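Pre-mRNA-splicing factor SAD1 (PDB 4MSX) promotes the assembly of newly made U4 snRNA into the U4/U6 snRNP and is required for pre-mRNA splicing. Local coordinates at residues His119-Asn124 with Phe130-Gln135; Val69-Leu74 with Val145-Ser150; Leu214-Asn219 with Cys230-Trp235. All coordinates share one frame; numbering follows the deposited sequence.

How the contacts relate
Contacts 1 and 2 belong to the zinc-finger part of the chain, contact 3 to the ubiquitin-protease-like part. Contact 1 pairs strands 121-124 and 130-132 of a five-stranded antiparallel sheet. Contact 2 lays helix 146-155 against a loop that precedes the sheet in sequence; the hairpin of contact 1 is therefore nested inside the chain loop that contact 2 closes. Their centres are about 13 Å apart, and they touch where Phe130 meets Leu148 and Val121 meets Val69, so the two contacts hold sheet, helix and loop together as one compact zinc-finger unit. Contact 3, between the loop after helix 206-214 and helix 222-234, follows later and touches neither, its centre about 20 Å from that of contact 2 and 26 Å from that of contact 1.

Contact 1 of 3, residues His119-Asn124 with Phe130-Gln135. With ZN (zinc ion), chain B.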
loop_
_atom_site.group_PDB
_atom_site.type_symbol
_atom_site.label_atom_id
_atom_site.label_comp_id
_atom_site.label_asym_id
_atom_site.label_seq_id
_atom_site.Cartn_x
_atom_site.Cartn_y
_atom_site.Cartn_z
ATOM N N HIS A 119 29.780 19.295 -8.774
ATOM C CA HIS A 119 28.942 18.045 -8.957
ATOM C C HIS A 119 28.320 18.211 -10.331
ATOM O O HIS A 119 27.666 19.214 -10.586
ATOM C CB HIS A 119 27.859 17.906 -7.814
ATOM C CG HIS A 119 28.444 17.631 -6.466
ATOM N ND1 HIS A 119 27.705 17.643 -5.308
ATOM C CD2 HIS A 119 29.718 17.359 -6.089
ATOM C CE1 HIS A 119 28.482 17.365 -4.273
ATOM N NE2 HIS A 119 29.714 17.206 -4.721
ATOM N N HIS A 120 28.555 17.281 -11.266
ATOM C CA HIS A 120 28.253 17.580 -12.661
ATOM C C HIS A 120 27.237 16.692 -13.341
ATOM O O HIS A 120 26.866 17.001 -14.475
ATOM C CB HIS A 120 29.584 17.564 -13.467
ATOM C CG HIS A 120 30.558 18.568 -12.933
ATOM N ND1 HIS A 120 30.485 19.904 -13.265
ATOM C CD2 HIS A 120 31.549 18.457 -12.011
ATOM C CE1 HIS A 120 31.420 20.574 -12.602
ATOM N NE2 HIS A 120 32.087 19.718 -11.844
ATOM N N VAL A 121 26.753 15.637 -12.660
ATOM C CA VAL A 121 25.786 14.710 -13.332
ATOM C C VAL A 121 24.408 14.826 -12.628
ATOM O O VAL A 121 24.359 14.678 -11.407
ATOM C CB VAL A 121 26.289 13.237 -13.224
ATOM C CG1 VAL A 121 25.445 12.279 -14.137
ATOM C CG2 VAL A 121 27.776 13.168 -13.604
ATOM N N PHE A 122 23.366 15.149 -13.396
ATOM C CA PHE A 122 22.040 15.431 -12.891
ATOM C C PHE A 122 21.001 14.539 -13.600
ATOM O O PHE A 122 21.188 14.131 -14.763
ATOM C CB PHE A 122 21.688 16.892 -13.150
ATOM C CG PHE A 122 22.538 17.826 -12.327
ATOM C CD1 PHE A 122 23.867 18.083 -12.729
ATOM C CD2 PHE A 122 22.076 18.326 -11.098
ATOM C CE1 PHE A 122 24.699 18.894 -11.935
ATOM C CE2 PHE A 122 22.860 19.153 -10.310
ATOM C CZ PHE A 122 24.192 19.459 -10.727
ATOM N N LEU A 123 19.892 14.289 -12.900
ATOM C CA LEU A 123 18.746 13.634 -13.504
ATOM C C LEU A 123 17.593 14.606 -13.484
ATOM O O LEU A 123 17.222 15.132 -12.417
ATOM C CB LEU A 123 18.390 12.355 -12.676
ATOM C CG LEU A 123 17.129 11.666 -13.164
ATOM C CD1 LEU A 123 17.231 11.097 -14.647
ATOM C CD2 LEU A 123 16.840 10.541 -12.203
ATOM N N ASN A 124 16.953 14.822 -14.621
ATOM C CA ASN A 124 15.746 15.636 -14.599
ATOM C C ASN A 124 14.632 14.760 -14.023
ATOM O O ASN A 124 14.375 13.709 -14.601
ATOM C CB ASN A 124 15.339 16.064 -16.027
ATOM C CG ASN A 124 14.139 16.988 -16.039
ATOM O OD1 ASN A 124 13.087 16.673 -15.466
ATOM N ND2 ASN A 124 14.290 18.163 -16.664
ATOM N N PHE A 130 19.169 12.485 -18.408
ATOM C CA PHE A 130 20.362 12.811 -17.656
ATOM C C PHE A 130 21.139 13.939 -18.340
ATOM O O PHE A 130 21.238 13.978 -19.593
ATOM C CB PHE A 130 21.281 11.616 -17.630
ATOM C CG PHE A 130 20.745 10.447 -16.841
ATOM C CD1 PHE A 130 19.939 9.482 -17.450
ATOM C CD2 PHE A 130 21.027 10.333 -15.466
ATOM C CE1 PHE A 130 19.465 8.395 -16.706
ATOM C CE2 PHE A 130 20.540 9.231 -14.723
ATOM C CZ PHE A 130 19.770 8.279 -15.355
ATOM N N TYR A 131 21.738 14.804 -17.531
ATOM C CA TYR A 131 22.443 15.980 -18.065
ATOM C C TYR A 131 23.756 16.155 -17.368
ATOM O O TYR A 131 23.896 15.872 -16.160
ATOM C CB TYR A 131 21.614 17.240 -17.873
ATOM C CG TYR A 131 20.397 17.262 -18.720
ATOM C CD1 TYR A 131 20.417 17.812 -20.005
ATOM C CD2 TYR A 131 19.216 16.657 -18.284
ATOM C CE1 TYR A 131 19.283 17.795 -20.815
ATOM C CE2 TYR A 131 18.087 16.652 -19.075
ATOM C CZ TYR A 131 18.122 17.203 -20.342
ATOM O OH TYR A 131 16.990 17.170 -21.120
ATOM N N MET A 132 24.715 16.686 -18.124
ATOM C CA MET A 132 25.966 17.142 -17.575
ATOM C C MET A 132 25.854 18.657 -17.421
ATOM O O MET A 132 25.383 19.352 -18.335
ATOM C CB MET A 132 27.112 16.839 -18.551
ATOM C CG MET A 132 27.479 15.382 -18.645
ATOM S SD MET A 132 28.122 14.764 -17.068
ATOM C CE MET A 132 28.830 13.191 -17.607
ATOM N N LEU A 133 26.257 19.149 -16.265
ATOM C CA LEU A 133 26.288 20.609 -16.005
ATOM C C LEU A 133 27.649 20.949 -15.417
ATOM O O LEU A 133 28.176 20.221 -14.562
ATOM C CB LEU A 133 25.151 21.047 -15.048
ATOM C CG LEU A 133 23.687 20.861 -15.492
ATOM C CD1 LEU A 133 22.674 21.283 -14.378
ATOM C CD2 LEU A 133 23.402 21.656 -16.749
ATOM N N PRO A 134 28.245 22.104 -15.829
ATOM C CA PRO A 134 27.698 23.208 -16.633
ATOM C C PRO A 134 27.750 23.015 -18.156
ATOM O O PRO A 134 27.290 23.934 -18.840
ATOM C CB PRO A 134 28.565 24.435 -16.231
ATOM C CG PRO A 134 29.878 23.870 -15.774
ATOM C CD PRO A 134 29.559 22.419 -15.224
ATOM N N GLN A 135 28.201 21.863 -18.668
ATOM C CA GLN A 135 28.207 21.666 -20.130
ATOM C C GLN A 135 26.810 21.919 -20.645
ATOM O O GLN A 135 26.631 22.436 -21.723
ATOM C CB GLN A 135 28.632 20.248 -20.541
ATOM C CG GLN A 135 30.046 19.840 -20.166
ATOM C CD GLN A 135 30.201 19.359 -18.718
ATOM O OE1 GLN A 135 29.390 19.688 -17.794
ATOM N NE2 GLN A 135 31.266 18.575 -18.498
HETATM ZN ZN ZN B . 25.499 17.762 -5.575
#
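Leu123 sets its CD1 methyl over the centre of the Phe130 ring, 3.8 Å from the ring centroid and only 10° off its normal, a CH-pi contact. The leucine CG stands anti to the backbone N (chi1 175°), which carries the methyl across to the opposite strand. On the same face of the sheet Val121 and Met132 run side by side, CG2 against SD. The other face holds Phe122, whose side chain Leu133 crosses at about a right angle; the Leu133 CD1 methyl sits above the ring, displaced toward its rim. Tyr131 shares this face, and Phe122 and Tyr131 form an antiparallel hydrogen-bonded pair: Phe122 N to Tyr131 O and Tyr131 N to Phe122 O are both 2.9 Å. At the end of the ladder His120 ND1 donates to Leu133 O at 2.7 Å, in the carbonyl plane and on a lone pair, while Pro134 CD abuts the imidazole edge. His120 NE2 bonds to Asn118 OD1, which should fix the ring's rotation. Next door, His119 ND1 binds the zinc ion at 2.2 Å, with Cys94, Cys97 and His113 completing the site. This is a beta hairpin of the UBP-type zinc finger, its first strand beginning two residues after a zinc ligand.

Contact 2 of 3, residues Val69-Leu74 with Val145-Ser150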
loop_
_atom_site.group_PDB
_atom_site.type_symbol
_atom_site.label_atom_id
_atom_site.label_comp_id
_atom_site.label_asym_id
_atom_site.label_seq_id
_atom_site.Cartn_x
_atom_site.Cartn_y
_atom_site.Cartn_z
ATOM N N VAL A 69 29.298 9.563 -9.504
ATOM C CA VAL A 69 27.913 9.311 -9.058
ATOM C C VAL A 69 27.940 8.479 -7.790
ATOM O O VAL A 69 28.756 7.590 -7.667
ATOM C CB VAL A 69 27.106 8.647 -10.202
ATOM C CG1 VAL A 69 25.790 8.069 -9.706
ATOM C CG2 VAL A 69 26.813 9.684 -11.233
ATOM N N VAL A 70 27.076 8.790 -6.809
ATOM C CA VAL A 70 27.058 8.016 -5.576
ATOM C C VAL A 70 25.606 7.496 -5.345
ATOM O O VAL A 70 24.746 8.203 -4.822
ATOM C CB VAL A 70 27.543 8.841 -4.331
ATOM C CG1 VAL A 70 27.673 7.893 -3.107
ATOM C CG2 VAL A 70 28.906 9.485 -4.606
ATOM N N ARG A 71 25.341 6.284 -5.788
ATOM C CA ARG A 71 23.977 5.747 -5.730
ATOM C C ARG A 71 23.414 5.734 -4.314
ATOM O O ARG A 71 22.233 5.999 -4.118
ATOM C CB ARG A 71 23.945 4.354 -6.359
ATOM C CG ARG A 71 24.060 4.444 -7.877
ATOM C CD ARG A 71 23.845 3.107 -8.564
ATOM N NE ARG A 71 24.787 2.133 -8.028
ATOM C CZ ARG A 71 24.700 0.825 -8.235
ATOM N NH1 ARG A 71 23.710 0.339 -8.974
ATOM N NH2 ARG A 71 25.577 0.007 -7.665
ATOM N N GLU A 72 24.257 5.450 -3.326
ATOM C CA GLU A 72 23.806 5.348 -1.952
ATOM C C GLU A 72 23.195 6.667 -1.464
ATOM O O GLU A 72 22.499 6.660 -0.462
ATOM C CB GLU A 72 24.955 4.943 -1.015
ATOM C CG GLU A 72 25.538 3.524 -1.265
ATOM C CD GLU A 72 26.441 3.388 -2.538
ATOM O OE1 GLU A 72 26.816 4.412 -3.189
ATOM O OE2 GLU A 72 26.771 2.221 -2.889
ATOM N N LYS A 73 23.443 7.793 -2.146
ATOM C CA LYS A 73 22.911 9.059 -1.660
ATOM C C LYS A 73 21.590 9.362 -2.350
ATOM O O LYS A 73 20.974 10.372 -2.079
ATOM C CB LYS A 73 23.936 10.190 -1.911
ATOM C CG LYS A 73 25.065 10.098 -0.872
ATOM C CD LYS A 73 25.982 11.303 -0.918
ATOM C CE LYS A 73 27.225 11.068 -0.072
ATOM N NZ LYS A 73 26.882 10.483 1.259
ATOM N N LEU A 74 21.162 8.505 -3.275
ATOM C CA LEU A 74 20.020 8.866 -4.125
ATOM C C LEU A 74 18.707 8.300 -3.540
ATOM O O LEU A 74 18.534 7.071 -3.463
ATOM C CB LEU A 74 20.211 8.308 -5.533
ATOM C CG LEU A 74 21.568 8.748 -6.121
ATOM C CD1 LEU A 74 21.658 8.206 -7.534
ATOM C CD2 LEU A 74 21.641 10.316 -6.074
ATOM N N VAL A 145 24.078 2.250 -20.579
ATOM C CA VAL A 145 24.982 2.411 -19.439
ATOM C C VAL A 145 24.356 1.856 -18.183
ATOM O O VAL A 145 23.337 2.368 -17.731
ATOM C CB VAL A 145 25.323 3.918 -19.196
ATOM C CG1 VAL A 145 26.392 4.060 -18.118
ATOM C CG2 VAL A 145 25.758 4.562 -20.488
ATOM N N GLN A 146 24.981 0.827 -17.623
ATOM C CA GLN A 146 24.456 0.102 -16.486
ATOM C C GLN A 146 24.146 1.027 -15.290
ATOM O O GLN A 146 23.091 0.934 -14.649
ATOM C CB GLN A 146 25.505 -0.904 -16.036
ATOM C CG GLN A 146 25.032 -1.847 -14.947
ATOM C CD GLN A 146 24.825 -3.271 -15.462
ATOM O OE1 GLN A 146 25.016 -3.553 -16.657
ATOM N NE2 GLN A 146 24.432 -4.178 -14.560
ATOM N N LEU A 147 25.094 1.890 -14.955
ATOM C CA LEU A 147 24.893 2.827 -13.847
ATOM C C LEU A 147 23.649 3.675 -14.086
ATOM O O LEU A 147 22.830 3.884 -13.175
ATOM C CB LEU A 147 26.110 3.748 -13.684
ATOM C CG LEU A 147 25.965 4.725 -12.502
ATOM C CD1 LEU A 147 26.143 4.024 -11.155
ATOM C CD2 LEU A 147 27.003 5.842 -12.669
ATOM N N LEU A 148 23.516 4.203 -15.290
ATOM C CA LEU A 148 22.403 5.089 -15.587
ATOM C C LEU A 148 21.048 4.344 -15.643
ATOM O O LEU A 148 20.011 4.876 -15.179
ATOM C CB LEU A 148 22.658 5.849 -16.873
ATOM C CG LEU A 148 23.876 6.806 -16.805
ATOM C CD1 LEU A 148 23.975 7.685 -18.055
ATOM C CD2 LEU A 148 23.818 7.665 -15.545
ATOM N N ASN A 149 21.040 3.144 -16.230
ATOM C CA ASN A 149 19.829 2.329 -16.231
ATOM C C ASN A 149 19.366 2.136 -14.786
ATOM O O ASN A 149 18.193 2.234 -14.487
ATOM C CB ASN A 149 20.089 0.925 -16.830
ATOM C CG ASN A 149 20.312 0.951 -18.346
ATOM O OD1 ASN A 149 19.789 1.821 -19.061
ATOM N ND2 ASN A 149 21.096 -0.016 -18.844
ATOM N N SER A 150 20.305 1.768 -13.932
ATOM C CA SER A 150 20.054 1.501 -12.524
ATOM C C SER A 150 19.394 2.719 -11.868
ATOM O O SER A 150 18.421 2.593 -11.132
ATOM C CB SER A 150 21.403 1.245 -11.866
ATOM O OG SER A 150 21.329 1.041 -10.480
#
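Leu147 meets Val69 with one methyl and Arg71 with the other. Leu147 CD2 and the Val69 side chain reach toward each other tip to tip, CD2 lying 3.7 Å from Val69 CB. The second methyl, CD1, packs against the aliphatic part of Arg71, 3.6 Å from its CD, where the two side chains cross obliquely. Beyond this apolar patch the Arg71 chain bends at chi3 (-56°) and brings its guanidinium to Ser150, one helical turn after Leu147. There NH1 donates to Ser150 OG at 2.9 Å; the hydroxyl oxygen lies at the guanidinium edge, almost exactly in its plane, although the bond itself is bent, with 144° at the hydrogen. Ser150 OG stands anti to its own backbone N (chi1 177°), which turns it to meet the arginine. An alanine in place of Arg71 would remove the donor to Ser150 and the methylenes beside Leu147, and is likely to leave a gap over that leucine and weaken the tie between loop and helix.

Farther out, Arg71 opens a short 3-10 turn, in which Lys73 N bonds to Val70 O and Leu74 N to Arg71 O. Val70 is joined to Leu95 by backbone hydrogen bonding, which ties the loop to the chain just after strand 91-94. On the helix side Val145 is the N-cap residue, and Asn149 ND2 bonds to Gly143 O. Val69 and Leu74 also touch Ile151. This is plain packing of the loop before strand 91-94 on the start of helix 146-155, within the UBP-type zinc-finger region, with the Val69 side chain about 10 Å from the zinc ion.

Contact 3 of 3, residues Leu214-Asn219 with Cys230-Trp235; sequences LNHFDN and CVKKIW
The chain just past helix 206-214 is tied here to helix 222-234 in the ubiquitin-protease-like domain of SAD1, away from the zinc site. Lys232 reaches from the second helix to the segment Leu214-Asn219, where Asn215 is the first residue to leave helical geometry. The lysine runs out extended as far as CE, then bends at chi4 (-69°) to present NZ to the backbone carbonyl of Asn215. Phe212 O also accepts a hydrogen bond from NZ, so the ammonium group holds one carbonyl in the last turn of the helix and one just beyond it. The C-terminal end of a helix is the negative end of its dipole, which would probably suit a positive group placed in this way.

Around this grip, Asn215 ND2 turns back to bond His211 O, and the His216 ring lies near the lysine without bonding to it. His216 ND1 is 4.4 Å from Lys232 NZ and instead has Tyr156 OH as its hydrogen-bond partner; Tyr156 also touches the lysine side chain. The two helices pack more broadly through Val231, which meets Phe212 and Leu213. Across the contact itself, Lys232 NZ donates to Asn215 O at 2.9 Å, with a C=O...N angle of 159° and the nitrogen tilted 20° from the carbonyl plane.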
loop_
_atom_site.group_PDB
_atom_site.type_symbol
_atom_site.label_atom_id
_atom_site.label_comp_id
_atom_site.label_asym_id
_atom_site.label_seq_id
_atom_site.Cartn_x
_atom_site.Cartn_y
_atom_site.Cartn_z
ATOM N N LEU A 214 2.537 -2.617 -15.302
ATOM C CA LEU A 214 2.806 -2.787 -16.768
ATOM C C LEU A 214 2.325 -1.625 -17.611
ATOM O O LEU A 214 2.587 -1.584 -18.817
ATOM C CB LEU A 214 2.167 -4.095 -17.307
ATOM C CG LEU A 214 2.745 -5.348 -16.661
ATOM C CD1 LEU A 214 1.944 -6.652 -17.011
ATOM C CD2 LEU A 214 4.177 -5.524 -17.081
ATOM N N ASN A 215 1.584 -0.699 -17.015
ATOM C CA ASN A 215 1.121 0.467 -17.753
ATOM C C ASN A 215 1.715 1.771 -17.267
ATOM O O ASN A 215 2.289 1.817 -16.202
ATOM C CB ASN A 215 -0.379 0.509 -17.703
ATOM C CG ASN A 215 -0.973 -0.725 -18.360
ATOM O OD1 ASN A 215 -1.128 -0.763 -19.578
ATOM N ND2 ASN A 215 -1.199 -1.764 -17.575
ATOM N N HIS A 216 1.582 2.815 -18.067
ATOM C CA HIS A 216 2.080 4.126 -17.684
ATOM C C HIS A 216 0.879 5.016 -17.544
ATOM O O HIS A 216 -0.133 4.801 -18.189
ATOM C CB HIS A 216 3.092 4.621 -18.729
ATOM C CG HIS A 216 4.180 3.624 -18.952
ATOM N ND1 HIS A 216 5.185 3.411 -18.032
ATOM C CD2 HIS A 216 4.371 2.707 -19.935
ATOM C CE1 HIS A 216 5.973 2.436 -18.457
ATOM N NE2 HIS A 216 5.504 1.994 -19.613
ATOM N N PHE A 217 0.970 6.013 -16.695
ATOM C CA PHE A 217 -0.245 6.705 -16.307
ATOM C C PHE A 217 -0.072 8.228 -16.448
ATOM O O PHE A 217 -0.609 8.998 -15.660
ATOM C CB PHE A 217 -0.652 6.279 -14.860
ATOM C CG PHE A 217 -1.071 4.847 -14.751
ATOM C CD1 PHE A 217 -0.144 3.864 -14.533
ATOM C CD2 PHE A 217 -2.406 4.484 -14.885
ATOM C CE1 PHE A 217 -0.525 2.515 -14.445
ATOM C CE2 PHE A 217 -2.811 3.166 -14.801
ATOM C CZ PHE A 217 -1.872 2.158 -14.590
ATOM N N ASP A 218 0.649 8.657 -17.482
ATOM C CA ASP A 218 0.861 10.094 -17.748
ATOM C C ASP A 218 -0.396 10.839 -18.234
ATOM O O ASP A 218 -0.476 12.074 -18.189
ATOM C CB ASP A 218 1.981 10.271 -18.765
ATOM C CG ASP A 218 3.304 9.746 -18.259
ATOM O OD1 ASP A 218 3.864 10.356 -17.314
ATOM O OD2 ASP A 218 3.780 8.726 -18.810
ATOM N N ASN A 219 -1.378 10.069 -18.675
ATOM C CA ASN A 219 -2.643 10.605 -19.151
ATOM C C ASN A 219 -3.855 10.463 -18.181
ATOM O O ASN A 219 -4.986 10.745 -18.592
ATOM C CB ASN A 219 -2.963 9.893 -20.465
ATOM C CG ASN A 219 -2.702 8.392 -20.369
ATOM O OD1 ASN A 219 -1.540 7.953 -20.277
ATOM N ND2 ASN A 219 -3.777 7.601 -20.342
ATOM N N CYS A 230 4.163 4.592 -6.605
ATOM C CA CYS A 230 4.315 3.890 -5.314
ATOM C C CYS A 230 4.251 2.362 -5.521
ATOM O O CYS A 230 5.046 1.596 -4.936
ATOM C CB CYS A 230 3.167 4.268 -4.365
ATOM S SG CYS A 230 3.326 6.041 -3.812
ATOM N N VAL A 231 3.248 1.933 -6.292
ATOM C CA VAL A 231 3.022 0.472 -6.502
ATOM C C VAL A 231 4.228 -0.101 -7.257
ATOM O O VAL A 231 4.750 -1.146 -6.893
ATOM C CB VAL A 231 1.700 0.190 -7.265
ATOM C CG1 VAL A 231 1.589 -1.335 -7.599
ATOM C CG2 VAL A 231 0.490 0.687 -6.440
ATOM N N LYS A 232 4.720 0.636 -8.262
ATOM C CA LYS A 232 5.931 0.171 -8.975
ATOM C C LYS A 232 7.160 0.055 -8.074
ATOM O O LYS A 232 7.976 -0.886 -8.226
ATOM C CB LYS A 232 6.252 1.094 -10.149
ATOM C CG LYS A 232 5.180 1.024 -11.276
ATOM C CD LYS A 232 5.442 2.237 -12.230
ATOM C CE LYS A 232 4.359 2.477 -13.245
ATOM N NZ LYS A 232 4.375 1.409 -14.200
ATOM N N LYS A 233 7.317 0.982 -7.119
ATOM C CA LYS A 233 8.445 0.850 -6.204
ATOM C C LYS A 233 8.247 -0.248 -5.217
ATOM O O LYS A 233 9.227 -0.887 -4.816
ATOM C CB LYS A 233 8.657 2.194 -5.415
ATOM C CG LYS A 233 9.215 3.283 -6.358
ATOM C CD LYS A 233 9.222 4.690 -5.662
ATOM C CE LYS A 233 9.971 5.697 -6.576
ATOM N NZ LYS A 233 9.874 7.103 -5.893
ATOM N N ILE A 234 6.992 -0.440 -4.739
ATOM C CA ILE A 234 6.766 -1.506 -3.739
ATOM C C ILE A 234 7.266 -2.860 -4.276
ATOM O O ILE A 234 7.769 -3.715 -3.514
ATOM C CB ILE A 234 5.264 -1.557 -3.388
ATOM C CG1 ILE A 234 4.962 -0.376 -2.416
ATOM C CG2 ILE A 234 4.841 -2.952 -2.812
ATOM C CD1 ILE A 234 3.434 -0.130 -2.278
ATOM N N TRP A 235 7.142 -3.039 -5.591
ATOM C CA TRP A 235 7.528 -4.338 -6.207
ATOM C C TRP A 235 8.968 -4.341 -6.758
ATOM O O TRP A 235 9.422 -5.340 -7.319
ATOM C CB TRP A 235 6.512 -4.743 -7.307
ATOM C CG TRP A 235 5.299 -5.305 -6.597
ATOM C CD1 TRP A 235 4.132 -4.645 -6.268
ATOM C CD2 TRP A 235 5.193 -6.613 -6.069
ATOM N NE1 TRP A 235 3.275 -5.527 -5.566
ATOM C CE2 TRP A 235 3.932 -6.724 -5.422
ATOM C CE3 TRP A 235 6.049 -7.731 -6.084
ATOM C CZ2 TRP A 235 3.505 -7.942 -4.792
ATOM C CZ3 TRP A 235 5.649 -8.905 -5.467
ATOM C CH2 TRP A 235 4.371 -9.017 -4.839
#